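Local structure of FAD synthase (Thermoplasma volcanium GSS1, 3GLV) at residues 8-13 / 54-59; 19-24 / 88-93; 71-74 / 78-81; 97-102 / 115-120. The protein probably catalyses transfer of the AMP part of ATP to flavin mononucleotide, making the coenzyme FAD and releasing diphosphate. All coordinates share one frame; numbering follows the deposited sequence.

Overall arrangement
The chain folds as a Rossmann-like domain round a parallel sheet. All four contacts are partly buried; the centre of contact 2 lies closest to the chain centre, about 8 Å away, while contact 3 has its exposed Lys-79 at the outside. Contacts 2 and 4 pack helices on neighbouring strands; contacts 1 and 3 join helices to loops at strand ends and touch through Leu-71. Strand 4-9 of contact 1 leads into helix 16-26 of contact 2. Contact 1 sets an arginine behind the loop whose N-H groups hold a sulfate; contact 2 uses a tyrosine hydroxyl that reaches from its helix to strands 4-9 and 88-91; contact 3 combines a CH-pi contact with water bridges, contact 4 apolar packing with a salt bridge.

Contact 1: residues 8-13 / 54-59. With SO4 (sulfate ion), chain C.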
loop_
_atom_site.group_PDB
_atom_site.type_symbol
_atom_site.label_atom_id
_atom_site.label_comp_id
_atom_site.label_asym_id
_atom_site.label_seq_id
_atom_site.Cartn_x
_atom_site.Cartn_y
_atom_site.Cartn_z
ATOM N N THR A 8 6.942 -3.089 -13.528
ATOM C CA THR A 8 8.076 -3.727 -12.835
ATOM C C THR A 8 8.702 -2.773 -11.801
ATOM O O THR A 8 8.585 -1.571 -11.911
ATOM C CB THR A 8 9.186 -4.133 -13.824
ATOM O OG1 THR A 8 9.631 -2.952 -14.515
ATOM C CG2 THR A 8 8.702 -5.070 -14.879
ATOM N N GLY A 9 9.469 -3.291 -10.852
ATOM C CA GLY A 9 10.193 -2.433 -9.880
ATOM C C GLY A 9 10.653 -3.278 -8.707
ATOM O O GLY A 9 10.338 -4.485 -8.638
ATOM N N VAL A 10 11.415 -2.641 -7.820
ATOM C CA VAL A 10 11.831 -3.207 -6.570
ATOM C C VAL A 10 10.762 -3.013 -5.518
ATOM O O VAL A 10 10.476 -3.936 -4.811
ATOM C CB VAL A 10 13.195 -2.587 -6.115
ATOM C CG1 VAL A 10 13.584 -3.105 -4.793
ATOM C CG2 VAL A 10 14.373 -2.859 -7.203
ATOM N N PHE A 11 10.202 -1.795 -5.416
ATOM C CA PHE A 11 9.176 -1.434 -4.430
ATOM C C PHE A 11 9.634 -1.729 -3.011
ATOM O O PHE A 11 8.959 -2.423 -2.269
ATOM C CB PHE A 11 7.829 -2.156 -4.739
ATOM C CG PHE A 11 7.354 -1.946 -6.176
ATOM C CD1 PHE A 11 6.880 -0.691 -6.580
ATOM C CD2 PHE A 11 7.451 -2.973 -7.137
ATOM C CE1 PHE A 11 6.482 -0.467 -7.907
ATOM C CE2 PHE A 11 7.065 -2.764 -8.461
ATOM C CZ PHE A 11 6.587 -1.492 -8.840
ATOM N N ASP A 12 10.808 -1.231 -2.656
ATOM C CA ASP A 12 11.371 -1.515 -1.329
ATOM C C ASP A 12 10.570 -0.789 -0.234
ATOM O O ASP A 12 9.910 -1.434 0.616
ATOM C CB ASP A 12 12.854 -1.157 -1.282
ATOM C CG ASP A 12 13.545 -1.669 -0.057
ATOM O OD1 ASP A 12 13.108 -2.701 0.550
ATOM O OD2 ASP A 12 14.588 -1.036 0.268
ATOM N N ILE A 13 10.604 0.527 -0.267
ATOM C CA ILE A 13 9.796 1.334 0.643
ATOM C C ILE A 13 8.716 1.982 -0.182
ATOM O O ILE A 13 9.048 2.823 -1.048
ATOM C CB ILE A 13 10.605 2.437 1.327
ATOM C CG1 ILE A 13 11.793 1.859 2.082
ATOM C CG2 ILE A 13 9.691 3.306 2.309
ATOM C CD1 ILE A 13 11.367 0.854 3.108
ATOM N N ASN A 54 10.008 -11.568 -0.607
ATOM C CA ASN A 54 8.665 -12.046 -0.326
ATOM C C ASN A 54 7.838 -10.978 0.362
ATOM O O ASN A 54 6.649 -10.792 0.050
ATOM C CB ASN A 54 8.687 -13.326 0.518
ATOM C CG ASN A 54 9.401 -14.447 -0.197
ATOM O OD1 ASN A 54 9.405 -14.510 -1.426
ATOM N ND2 ASN A 54 10.060 -15.287 0.551
ATOM N N SER A 55 8.472 -10.236 1.267
ATOM C CA SER A 55 7.789 -9.114 1.907
ATOM C C SER A 55 7.406 -8.060 0.882
ATOM O O SER A 55 6.250 -7.591 0.880
ATOM C CB SER A 55 8.620 -8.506 3.019
ATOM O OG SER A 55 8.781 -9.439 4.070
ATOM N N ARG A 56 8.333 -7.715 -0.008
ATOM C CA ARG A 56 8.031 -6.637 -0.948
ATOM C C ARG A 56 6.869 -7.045 -1.856
ATOM O O ARG A 56 6.008 -6.222 -2.179
ATOM C CB ARG A 56 9.255 -6.225 -1.774
ATOM C CG ARG A 56 10.338 -5.542 -0.935
ATOM C CD ARG A 56 11.600 -5.039 -1.717
ATOM N NE ARG A 56 12.540 -6.097 -2.068
ATOM C CZ ARG A 56 12.596 -6.720 -3.242
ATOM N NH1 ARG A 56 11.775 -6.372 -4.235
ATOM N NH2 ARG A 56 13.504 -7.675 -3.454
ATOM N N LEU A 57 6.901 -8.294 -2.327
ATOM C CA LEU A 57 5.860 -8.832 -3.206
ATOM C C LEU A 57 4.499 -8.804 -2.505
ATOM O O LEU A 57 3.531 -8.362 -3.083
ATOM C CB LEU A 57 6.194 -10.280 -3.641
ATOM C CG LEU A 57 5.102 -11.151 -4.371
ATOM C CD1 LEU A 57 4.761 -10.578 -5.681
ATOM C CD2 LEU A 57 5.614 -12.566 -4.646
ATOM N N ALA A 58 4.443 -9.330 -1.276
ATOM C CA ALA A 58 3.202 -9.383 -0.472
ATOM C C ALA A 58 2.594 -7.996 -0.245
ATOM O O ALA A 58 1.372 -7.814 -0.341
ATOM C CB ALA A 58 3.465 -10.075 0.863
ATOM N N LEU A 59 3.433 -7.001 0.056
ATOM C CA LEU A 59 2.909 -5.670 0.260
ATOM C C LEU A 59 2.336 -5.122 -1.027
ATOM O O LEU A 59 1.199 -4.639 -1.021
ATOM C CB LEU A 59 3.959 -4.715 0.832
ATOM C CG LEU A 59 3.482 -3.446 1.476
ATOM C CD1 LEU A 59 2.361 -3.619 2.564
ATOM C CD2 LEU A 59 4.707 -2.657 2.037
HETATM S S SO4 C . 11.679 0.952 -7.912
HETATM O O1 SO4 C . 12.972 1.531 -7.512
HETATM O O2 SO4 C . 11.964 -0.188 -8.782
HETATM O O3 SO4 C . 10.997 0.395 -6.721
HETATM O O4 SO4 C . 11.033 2.055 -8.630
HETATM O O HOH W 1 6.460 -3.543 -1.519
#
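Arg-56 reaches from helix 53-60 to the loop after strand 4-9, where its NH1 donates to Val-10 O at 2.8 Å. The N-H comes in at 144° and meets a lone pair in the carbonyl plane, while that oxygen sits somewhat out of the guanidinium plane. Val-10 CG1 covers one face of the guanidinium, 3.8 Å from Arg-56 NH1. Arg-56 CD packs 3.6 Å from Asp-12 CA, and the bend at chi3 (-77°) beyond it turns the guanidinium toward Val-10. Asp-12 makes no salt bridge with Arg-56: its OD1 and OD2 accept from the backbone of Phe-51 and Ile-50. A water donates to both Phe-11 O and Arg-56 O, tying loop to helix.

Further out, Asp-39 pairs with Arg-56 NH2, and the carbonyls of Ala-37 and Phe-51 take up NH1 and NE, fixing the whole arginine head. Across the loop a sulfate accepts from Val-10 N through O2 and from Phe-11 N through O3, each at 2.7 Å; His-18 is its third partner. Gly-9 suits its place, since a CB there would collide with the Phe-11 ring.

One peptide group, Val-10 C=O with Phe-11 N-H, thus has the arginine at its oxygen and the anion at its nitrogen. This probably polarises the N-H. The sulfate, probably from the crystallisation liquor, may mark an ATP phosphate site, as Val-10 and Phe-11 probably bind ATP.

Contact 2: residues 19-24 / 88-93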
loop_
_atom_site.group_PDB
_atom_site.type_symbol
_atom_site.label_atom_id
_atom_site.label_comp_id
_atom_site.label_asym_id
_atom_site.label_seq_id
_atom_site.Cartn_x
_atom_site.Cartn_y
_atom_site.Cartn_z
ATOM N N ILE A 19 2.903 4.589 -6.282
ATOM C CA ILE A 19 1.467 4.626 -6.466
ATOM C C ILE A 19 1.122 5.278 -7.810
ATOM O O ILE A 19 0.231 4.791 -8.534
ATOM C CB ILE A 19 0.768 5.411 -5.349
ATOM C CG1 ILE A 19 0.980 4.735 -3.975
ATOM C CG2 ILE A 19 -0.753 5.551 -5.651
ATOM C CD1 ILE A 19 0.652 3.181 -3.990
ATOM N N HIS A 20 1.786 6.387 -8.163
ATOM C CA HIS A 20 1.442 7.045 -9.455
ATOM C C HIS A 20 1.800 6.073 -10.612
ATOM O O HIS A 20 1.018 5.914 -11.537
ATOM C CB HIS A 20 2.153 8.352 -9.609
ATOM C CG HIS A 20 2.051 8.994 -10.968
ATOM N ND1 HIS A 20 0.983 9.800 -11.333
ATOM C CD2 HIS A 20 2.960 9.099 -11.977
ATOM C CE1 HIS A 20 1.207 10.289 -12.549
ATOM N NE2 HIS A 20 2.404 9.892 -12.960
ATOM N N TYR A 21 2.933 5.410 -10.556
ATOM C CA TYR A 21 3.320 4.473 -11.600
ATOM C C TYR A 21 2.319 3.350 -11.758
ATOM O O TYR A 21 1.860 3.114 -12.825
ATOM C CB TYR A 21 4.728 3.926 -11.351
ATOM C CG TYR A 21 5.214 2.811 -12.270
ATOM C CD1 TYR A 21 5.344 2.992 -13.610
ATOM C CD2 TYR A 21 5.575 1.604 -11.760
ATOM C CE1 TYR A 21 5.802 2.004 -14.399
ATOM C CE2 TYR A 21 6.027 0.615 -12.538
ATOM C CZ TYR A 21 6.139 0.810 -13.852
ATOM O OH TYR A 21 6.595 -0.207 -14.595
ATOM N N LEU A 22 1.980 2.696 -10.662
ATOM C CA LEU A 22 1.046 1.609 -10.672
ATOM C C LEU A 22 -0.375 2.048 -11.084
ATOM O O LEU A 22 -0.947 1.475 -11.944
ATOM C CB LEU A 22 1.052 0.892 -9.333
ATOM C CG LEU A 22 2.367 0.242 -8.924
ATOM C CD1 LEU A 22 2.265 -0.540 -7.635
ATOM C CD2 LEU A 22 2.856 -0.632 -10.032
ATOM N N LYS A 23 -0.900 3.094 -10.479
ATOM C CA LYS A 23 -2.228 3.583 -10.771
ATOM C C LYS A 23 -2.395 3.990 -12.206
ATOM O O LYS A 23 -3.446 3.684 -12.835
ATOM C CB LYS A 23 -2.622 4.704 -9.836
ATOM C CG LYS A 23 -3.981 5.247 -10.070
ATOM C CD LYS A 23 -4.418 6.310 -8.984
ATOM C CE LYS A 23 -4.620 5.682 -7.587
ATOM N NZ LYS A 23 -5.265 6.726 -6.738
ATOM N N GLU A 24 -1.393 4.678 -12.755
ATOM C CA GLU A 24 -1.508 5.124 -14.147
ATOM C C GLU A 24 -1.361 3.901 -15.070
ATOM O O GLU A 24 -2.007 3.841 -16.084
ATOM C CB GLU A 24 -0.493 6.197 -14.488
ATOM C CG GLU A 24 -0.697 7.512 -13.748
ATOM C CD GLU A 24 -2.072 8.110 -13.978
ATOM O OE1 GLU A 24 -2.350 8.552 -15.099
ATOM O OE2 GLU A 24 -2.870 8.136 -13.036
ATOM N N ILE A 88 0.712 -4.702 -22.769
ATOM C CA ILE A 88 1.422 -3.432 -22.549
ATOM C C ILE A 88 2.418 -3.549 -21.461
ATOM O O ILE A 88 2.168 -4.187 -20.415
ATOM C CB ILE A 88 0.427 -2.284 -22.158
ATOM C CG1 ILE A 88 -0.575 -2.017 -23.282
ATOM C CG2 ILE A 88 1.151 -1.026 -21.787
ATOM C CD1 ILE A 88 -1.622 -0.881 -22.945
ATOM N N ILE A 89 3.593 -3.007 -21.730
ATOM C CA ILE A 89 4.633 -2.884 -20.743
ATOM C C ILE A 89 4.815 -1.411 -20.445
ATOM O O ILE A 89 4.930 -0.520 -21.350
ATOM C CB ILE A 89 5.962 -3.536 -21.135
ATOM C CG1 ILE A 89 5.770 -4.991 -21.347
ATOM C CG2 ILE A 89 7.014 -3.322 -19.965
ATOM C CD1 ILE A 89 7.037 -5.782 -21.943
ATOM N N THR A 90 4.791 -1.149 -19.159
ATOM C CA THR A 90 4.856 0.204 -18.630
ATOM C C THR A 90 6.262 0.557 -18.088
ATOM O O THR A 90 6.842 -0.215 -17.335
ATOM C CB THR A 90 3.716 0.208 -17.611
ATOM O OG1 THR A 90 2.495 0.719 -18.239
ATOM C CG2 THR A 90 4.013 0.749 -16.588
ATOM N N LEU A 91 6.812 1.686 -18.550
ATOM C CA LEU A 91 8.064 2.263 -17.988
ATOM C C LEU A 91 7.840 3.667 -17.330
ATOM O O LEU A 91 6.906 4.368 -17.667
ATOM C CB LEU A 91 9.147 2.385 -19.053
ATOM C CG LEU A 91 9.635 1.131 -19.800
ATOM C CD1 LEU A 91 10.519 1.523 -20.912
ATOM C CD2 LEU A 91 10.314 0.128 -18.867
ATOM N N GLY A 92 8.711 4.045 -16.413
ATOM C CA GLY A 92 8.745 5.399 -15.824
ATOM C C GLY A 92 9.027 6.466 -16.880
ATOM O O GLY A 92 9.618 6.166 -17.917
ATOM N N TYR A 93 8.627 7.705 -16.625
ATOM C CA TYR A 93 8.792 8.853 -17.575
ATOM C C TYR A 93 10.260 9.094 -18.081
ATOM O O TYR A 93 10.540 9.513 -19.261
ATOM C CB TYR A 93 8.301 10.161 -16.892
ATOM C CG TYR A 93 8.494 11.368 -17.776
ATOM C CD1 TYR A 93 7.691 11.545 -18.914
ATOM C CD2 TYR A 93 9.489 12.304 -17.517
ATOM C CE1 TYR A 93 7.852 12.643 -19.770
ATOM C CE2 TYR A 93 9.670 13.419 -18.372
ATOM C CZ TYR A 93 8.847 13.577 -19.500
ATOM O OH TYR A 93 8.993 14.655 -20.362
#
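Tyr-21 on helix 16-26 sends its ring to Thr-90 on strand 88-91. The polar part of the contact is a single bond, in which Tyr-21 OH donates to Thr-90 O at 2.8 Å. The donor stands 55° above the carbonyl plane, so it uses no lone pair directly. The same hydroxyl takes the backbone N-H of Thr-8, and one phenol oxygen thereby serves both as donor and as acceptor for two adjacent strands. Tyrosine suits the place because its hydroxyl can both donate and accept at the end of a rigid ring.

The apolar part is thin. With CG anti to the backbone N (chi1 173°), the ring extends from the helix and slides past the threonine side chain in the opposite direction. Thr-90 CG2 faces CE1 obliquely, but its position is doubtful because it lies unusually near its own CB, and the very short approach carries no weight. Tyr-21 CE1 also lies 3.9 Å from Leu-91 C and 4.1 Å from Gly-92 N, so the ring lies obliquely against the backbone where the strand ends. Thr-90 OG1, for its part, has a weak hydrogen bond to Ser-25 OG of the same helix.

Strand 88-91 runs between strands 4-9 and 114-117. Helix 16-26 covers one face of the sheet here, while Ile-89 and Leu-91 point away from it, toward helix 96-109.

Contact 3: residues 71-74 / 78-81; sequences LGHE and MKTV
The imidazole of His-73 lies under the extended side chain of Lys-79, in the β-α connection of this Rossmann-like fold where strand 68-71 gives way to helix 77-84. The two side chains cross at about a right angle, so the lysine's methylenes pass over one ring face. Lys-79 CD sits 4.1 Å from the centroid of the His-73 ring and only 14° off its normal, a CH-pi contact. CG comes nearest to the rim, 3.6 Å from His-73 CD2. The trans run of Lys-79 torsions carries its ammonium on to the CE1 side of the ring, above its plane, and a lysine suits this exposed position because its aliphatic part packs while its charged end goes to the outside.

The ring's rotation is set by carboxylates: ND1 makes a weak bond to Glu-74 OE1, which lies in the ring plane at the edge, and NE2 is hydrogen-bonded to Glu-83 one turn further along the helix. Two acidic partners would be likely to favour a protonated imidazole, though the lysine nearby would work the other way. An alanine in place of His-73 is likely to leave Glu-83 without its partner and the Lys-79 methylenes without a face to lie on.

Thr-80 approaches the same ring obliquely, with OG1 3.3 Å from His-73 CD2. Its hydroxyl is turned beside its own backbone N (chi1 -59°), which aims it at the loop. There two waters meet it: one also donates to Leu-71 O, and the other accepts from His-73 N at 2.9 Å and lies 2.6 Å from Thr-80 OG1.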
loop_
_atom_site.group_PDB
_atom_site.type_symbol
_atom_site.label_atom_id
_atom_site.label_comp_id
_atom_site.label_asym_id
_atom_site.label_seq_id
_atom_site.Cartn_x
_atom_site.Cartn_y
_atom_site.Cartn_z
ATOM N N LEU A 71 7.229 -12.551 -8.608
ATOM C CA LEU A 71 8.670 -12.331 -8.590
ATOM C C LEU A 71 9.236 -12.415 -10.027
ATOM O O LEU A 71 8.848 -13.257 -10.829
ATOM C CB LEU A 71 9.334 -13.334 -7.653
ATOM C CG LEU A 71 9.807 -12.903 -6.246
ATOM C CD1 LEU A 71 9.308 -11.605 -5.738
ATOM C CD2 LEU A 71 9.615 -14.034 -5.185
ATOM N N GLY A 72 10.174 -11.559 -10.340
ATOM C CA GLY A 72 10.819 -11.599 -11.620
ATOM C C GLY A 72 11.877 -12.689 -11.754
ATOM O O GLY A 72 12.077 -13.491 -10.873
ATOM N N HIS A 73 12.535 -12.700 -12.894
ATOM C CA HIS A 73 13.536 -13.695 -13.198
ATOM C C HIS A 73 14.921 -13.160 -13.099
ATOM O O HIS A 73 15.303 -12.220 -13.754
ATOM C CB HIS A 73 13.332 -14.283 -14.576
ATOM C CG HIS A 73 12.303 -15.349 -14.608
ATOM N ND1 HIS A 73 12.348 -16.434 -13.777
ATOM C CD2 HIS A 73 11.181 -15.478 -15.339
ATOM C CE1 HIS A 73 11.307 -17.204 -14.008
ATOM N NE2 HIS A 73 10.584 -16.645 -14.954
ATOM N N GLU A 74 15.655 -13.858 -12.274
ATOM C CA GLU A 74 16.946 -13.521 -11.768
ATOM C C GLU A 74 17.932 -12.730 -12.622
ATOM O O GLU A 74 18.830 -12.115 -12.085
ATOM C CB GLU A 74 17.559 -14.799 -11.213
ATOM C CG GLU A 74 16.551 -15.623 -10.363
ATOM C CD GLU A 74 15.464 -16.310 -11.168
ATOM O OE1 GLU A 74 15.419 -16.141 -12.377
ATOM O OE2 GLU A 74 14.664 -17.064 -10.595
ATOM N N MET A 78 13.302 -10.931 -20.668
ATOM C CA MET A 78 12.494 -11.461 -21.746
ATOM C C MET A 78 11.840 -12.759 -21.318
ATOM O O MET A 78 10.752 -13.023 -21.741
ATOM C CB MET A 78 13.291 -11.625 -23.063
ATOM C CG MET A 78 13.339 -10.306 -23.933
ATOM S SD MET A 78 11.739 -9.418 -24.302
ATOM C CE MET A 78 10.735 -10.777 -24.959
ATOM N N LYS A 79 12.478 -13.557 -20.463
ATOM C CA LYS A 79 11.791 -14.737 -19.938
ATOM C C LYS A 79 10.514 -14.379 -19.155
ATOM O O LYS A 79 9.495 -15.059 -19.286
ATOM C CB LYS A 79 12.691 -15.552 -19.070
ATOM C CG LYS A 79 12.027 -16.825 -18.527
ATOM C CD LYS A 79 13.113 -17.777 -18.032
ATOM C CE LYS A 79 12.550 -19.055 -17.435
ATOM N NZ LYS A 79 13.670 -19.848 -16.788
ATOM N N THR A 80 10.565 -13.322 -18.344
ATOM C CA THR A 80 9.354 -12.839 -17.704
ATOM C C THR A 80 8.299 -12.388 -18.740
ATOM O O THR A 80 7.137 -12.762 -18.625
ATOM C CB THR A 80 9.653 -11.736 -16.634
ATOM O OG1 THR A 80 10.529 -12.277 -15.633
ATOM C CG2 THR A 80 8.360 -11.226 -15.949
ATOM N N VAL A 81 8.698 -11.654 -19.776
ATOM C CA VAL A 81 7.724 -11.163 -20.706
ATOM C C VAL A 81 7.004 -12.305 -21.460
ATOM O O VAL A 81 5.785 -12.275 -21.635
ATOM C CB VAL A 81 8.355 -10.256 -21.739
ATOM C CG1 VAL A 81 7.319 -9.988 -22.812
ATOM C CG2 VAL A 81 8.893 -8.950 -21.066
HETATM O O HOH W 2 8.838 -13.516 -13.884
HETATM O O HOH W 3 12.315 -10.541 -14.757
#

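Contact 4: residues 97-102 / 115-120; sequences FDEAEL and IVRISK
Glu-99 reaches down from helix 96-109 to Ile-115 and Arg-117 on strand 114-117, its CB already directed toward the strand. CG, set anti to the backbone N (chi1 168°), lies 4.1 Å from Ile-115 CG2, so the first part of the chain is apolar packing. CD comes next to the guanidinium of Arg-117, at its edge and in its plane, though the carboxylate itself is steeply inclined to it. OE1 then takes Arg-117 NE at 2.8 Å in a salt bridge whose hydrogen bond is weak, the N-H angle being 130°. OE2 instead receives a water that also donates to Ile-115 O, so the two oxygens hold side chain and strand backbone separately. Arg-117 NH1 is also hydrogen-bonded to Tyr-93 O, a second hold on the guanidinium.

A leucine in place of Glu-99 would probably leave Arg-117 NE without its charged mate and the bridging water with one partner fewer.

Below the glutamate, Ile-115 CD1 tucks against the helix, 3.3 Å from Glu-99 O and 3.8 Å from Leu-102 CB. Branched Ile-115 suits this spot because CG2 serves Glu-99 while the longer CG1 arm meets Leu-102.

The short segments of helix and strand run antiparallel, 174° apart with axes 9.5 Å from each other, as expected for a β-α-β crossover, here strand 88-91, helix 96-109 and strand 114-117 of the Rossmann-like nucleotidyltransferase fold.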
loop_
_atom_site.group_PDB
_atom_site.type_symbol
_atom_site.label_atom_id
_atom_site.label_comp_id
_atom_site.label_asym_id
_atom_site.label_seq_id
_atom_site.Cartn_x
_atom_site.Cartn_y
_atom_site.Cartn_z
ATOM N N PHE A 97 15.626 5.422 -22.682
ATOM C CA PHE A 97 16.696 4.557 -23.126
ATOM C C PHE A 97 16.233 3.122 -22.986
ATOM O O PHE A 97 16.314 2.373 -23.947
ATOM C CB PHE A 97 17.997 4.803 -22.334
ATOM C CG PHE A 97 19.093 3.824 -22.662
ATOM C CD1 PHE A 97 19.888 4.003 -23.791
ATOM C CD2 PHE A 97 19.304 2.695 -21.859
ATOM C CE1 PHE A 97 20.903 3.086 -24.106
ATOM C CE2 PHE A 97 20.322 1.780 -22.161
ATOM C CZ PHE A 97 21.111 1.969 -23.284
ATOM N N ASP A 98 15.747 2.746 -21.801
ATOM C CA ASP A 98 15.211 1.409 -21.618
ATOM C C ASP A 98 14.065 1.144 -22.621
ATOM O O ASP A 98 13.921 0.032 -23.112
ATOM C CB ASP A 98 14.700 1.206 -20.192
ATOM C CG ASP A 98 15.791 1.313 -19.177
ATOM O OD1 ASP A 98 16.943 1.017 -19.526
ATOM O OD2 ASP A 98 15.518 1.705 -18.030
ATOM N N GLU A 99 13.299 2.191 -22.941
ATOM C CA GLU A 99 12.190 2.067 -23.882
ATOM C C GLU A 99 12.671 1.634 -25.265
ATOM O O GLU A 99 12.139 0.681 -25.824
ATOM C CB GLU A 99 11.359 3.358 -23.954
ATOM C CG GLU A 99 10.353 3.443 -25.101
ATOM C CD GLU A 99 9.507 4.710 -24.994
ATOM O OE1 GLU A 99 10.034 5.797 -24.736
ATOM O OE2 GLU A 99 8.283 4.631 -25.127
ATOM N N ALA A 100 13.667 2.344 -25.791
ATOM C CA ALA A 100 14.237 2.043 -27.100
ATOM C C ALA A 100 14.849 0.637 -27.128
ATOM O O ALA A 100 14.672 -0.112 -28.088
ATOM C CB ALA A 100 15.283 3.092 -27.472
ATOM N N GLU A 101 15.552 0.277 -26.070
ATOM C CA GLU A 101 16.200 -1.039 -25.989
ATOM C C GLU A 101 15.174 -2.169 -25.984
ATOM O O GLU A 101 15.349 -3.165 -26.648
ATOM C CB GLU A 101 16.966 -1.116 -24.685
ATOM C CG GLU A 101 18.072 -2.121 -24.602
ATOM C CD GLU A 101 19.193 -1.594 -23.673
ATOM O OE1 GLU A 101 18.877 -0.938 -22.647
ATOM O OE2 GLU A 101 20.385 -1.807 -23.976
ATOM N N LEU A 102 14.109 -1.991 -25.199
ATOM C CA LEU A 102 13.044 -2.995 -25.136
ATOM C C LEU A 102 12.311 -3.090 -26.491
ATOM O O LEU A 102 11.946 -4.183 -26.942
ATOM C CB LEU A 102 12.069 -2.680 -24.015
ATOM C CG LEU A 102 10.928 -3.692 -23.827
ATOM C CD1 LEU A 102 11.463 -5.112 -23.498
ATOM C CD2 LEU A 102 9.922 -3.190 -22.759
ATOM N N ILE A 115 4.870 -0.675 -25.658
ATOM C CA ILE A 115 5.587 -0.067 -24.551
ATOM C C ILE A 115 4.995 1.319 -24.315
ATOM O O ILE A 115 4.889 2.117 -25.272
ATOM C CB ILE A 115 7.093 0.102 -24.841
ATOM C CG1 ILE A 115 7.776 -1.231 -25.193
ATOM C CG2 ILE A 115 7.830 0.633 -23.622
ATOM C CD1 ILE A 115 9.214 -0.946 -25.776
ATOM N N VAL A 116 4.677 1.644 -23.063
ATOM C CA VAL A 116 4.146 2.975 -22.723
ATOM C C VAL A 116 4.917 3.616 -21.579
ATOM O O VAL A 116 5.083 3.016 -20.512
ATOM C CB VAL A 116 2.653 2.876 -22.404
ATOM C CG1 VAL A 116 2.060 4.185 -21.796
ATOM C CG2 VAL A 116 1.890 2.511 -23.673
ATOM N N ARG A 117 5.433 4.832 -21.787
ATOM C CA ARG A 117 6.012 5.566 -20.664
ATOM C C ARG A 117 4.894 6.259 -19.856
ATOM O O ARG A 117 4.014 6.909 -20.431
ATOM C CB ARG A 117 7.052 6.578 -21.139
ATOM C CG ARG A 117 8.392 5.946 -21.496
ATOM C CD ARG A 117 9.498 6.956 -21.963
ATOM N NE ARG A 117 9.034 7.829 -23.033
ATOM C CZ ARG A 117 8.619 9.089 -22.897
ATOM N NH1 ARG A 117 8.632 9.726 -21.730
ATOM N NH2 ARG A 117 8.187 9.740 -23.970
ATOM N N ILE A 118 4.929 6.100 -18.525
ATOM C CA ILE A 118 4.015 6.792 -17.632
ATOM C C ILE A 118 4.406 8.239 -17.397
ATOM O O ILE A 118 5.576 8.556 -17.413
ATOM C CB ILE A 118 3.937 6.087 -16.298
ATOM C CG1 ILE A 118 3.469 4.646 -16.547
ATOM C CG2 ILE A 118 3.051 6.899 -15.269
ATOM C CD1 ILE A 118 2.098 4.507 -17.290
ATOM N N SER A 119 3.429 9.108 -17.186
ATOM C CA SER A 119 3.684 10.557 -16.968
ATOM C C SER A 119 4.556 10.799 -15.746
ATOM O O SER A 119 4.569 9.991 -14.813
ATOM C CB SER A 119 2.387 11.329 -16.752
ATOM O OG SER A 119 1.705 10.856 -15.602
ATOM N N LYS A 120 5.278 11.911 -15.760
ATOM C CA LYS A 120 6.167 12.258 -14.636
ATOM C C LYS A 120 5.329 12.491 -13.377
ATOM O O LYS A 120 4.299 13.135 -13.456
ATOM C CB LYS A 120 6.997 13.499 -15.010
ATOM C CG LYS A 120 8.004 13.920 -13.934
ATOM C CD LYS A 120 9.100 14.864 -14.463
ATOM C CE LYS A 120 8.603 16.269 -14.763
ATOM N NZ LYS A 120 9.753 17.224 -15.023
HETATM O O HOH W 4 6.862 3.212 -26.632
#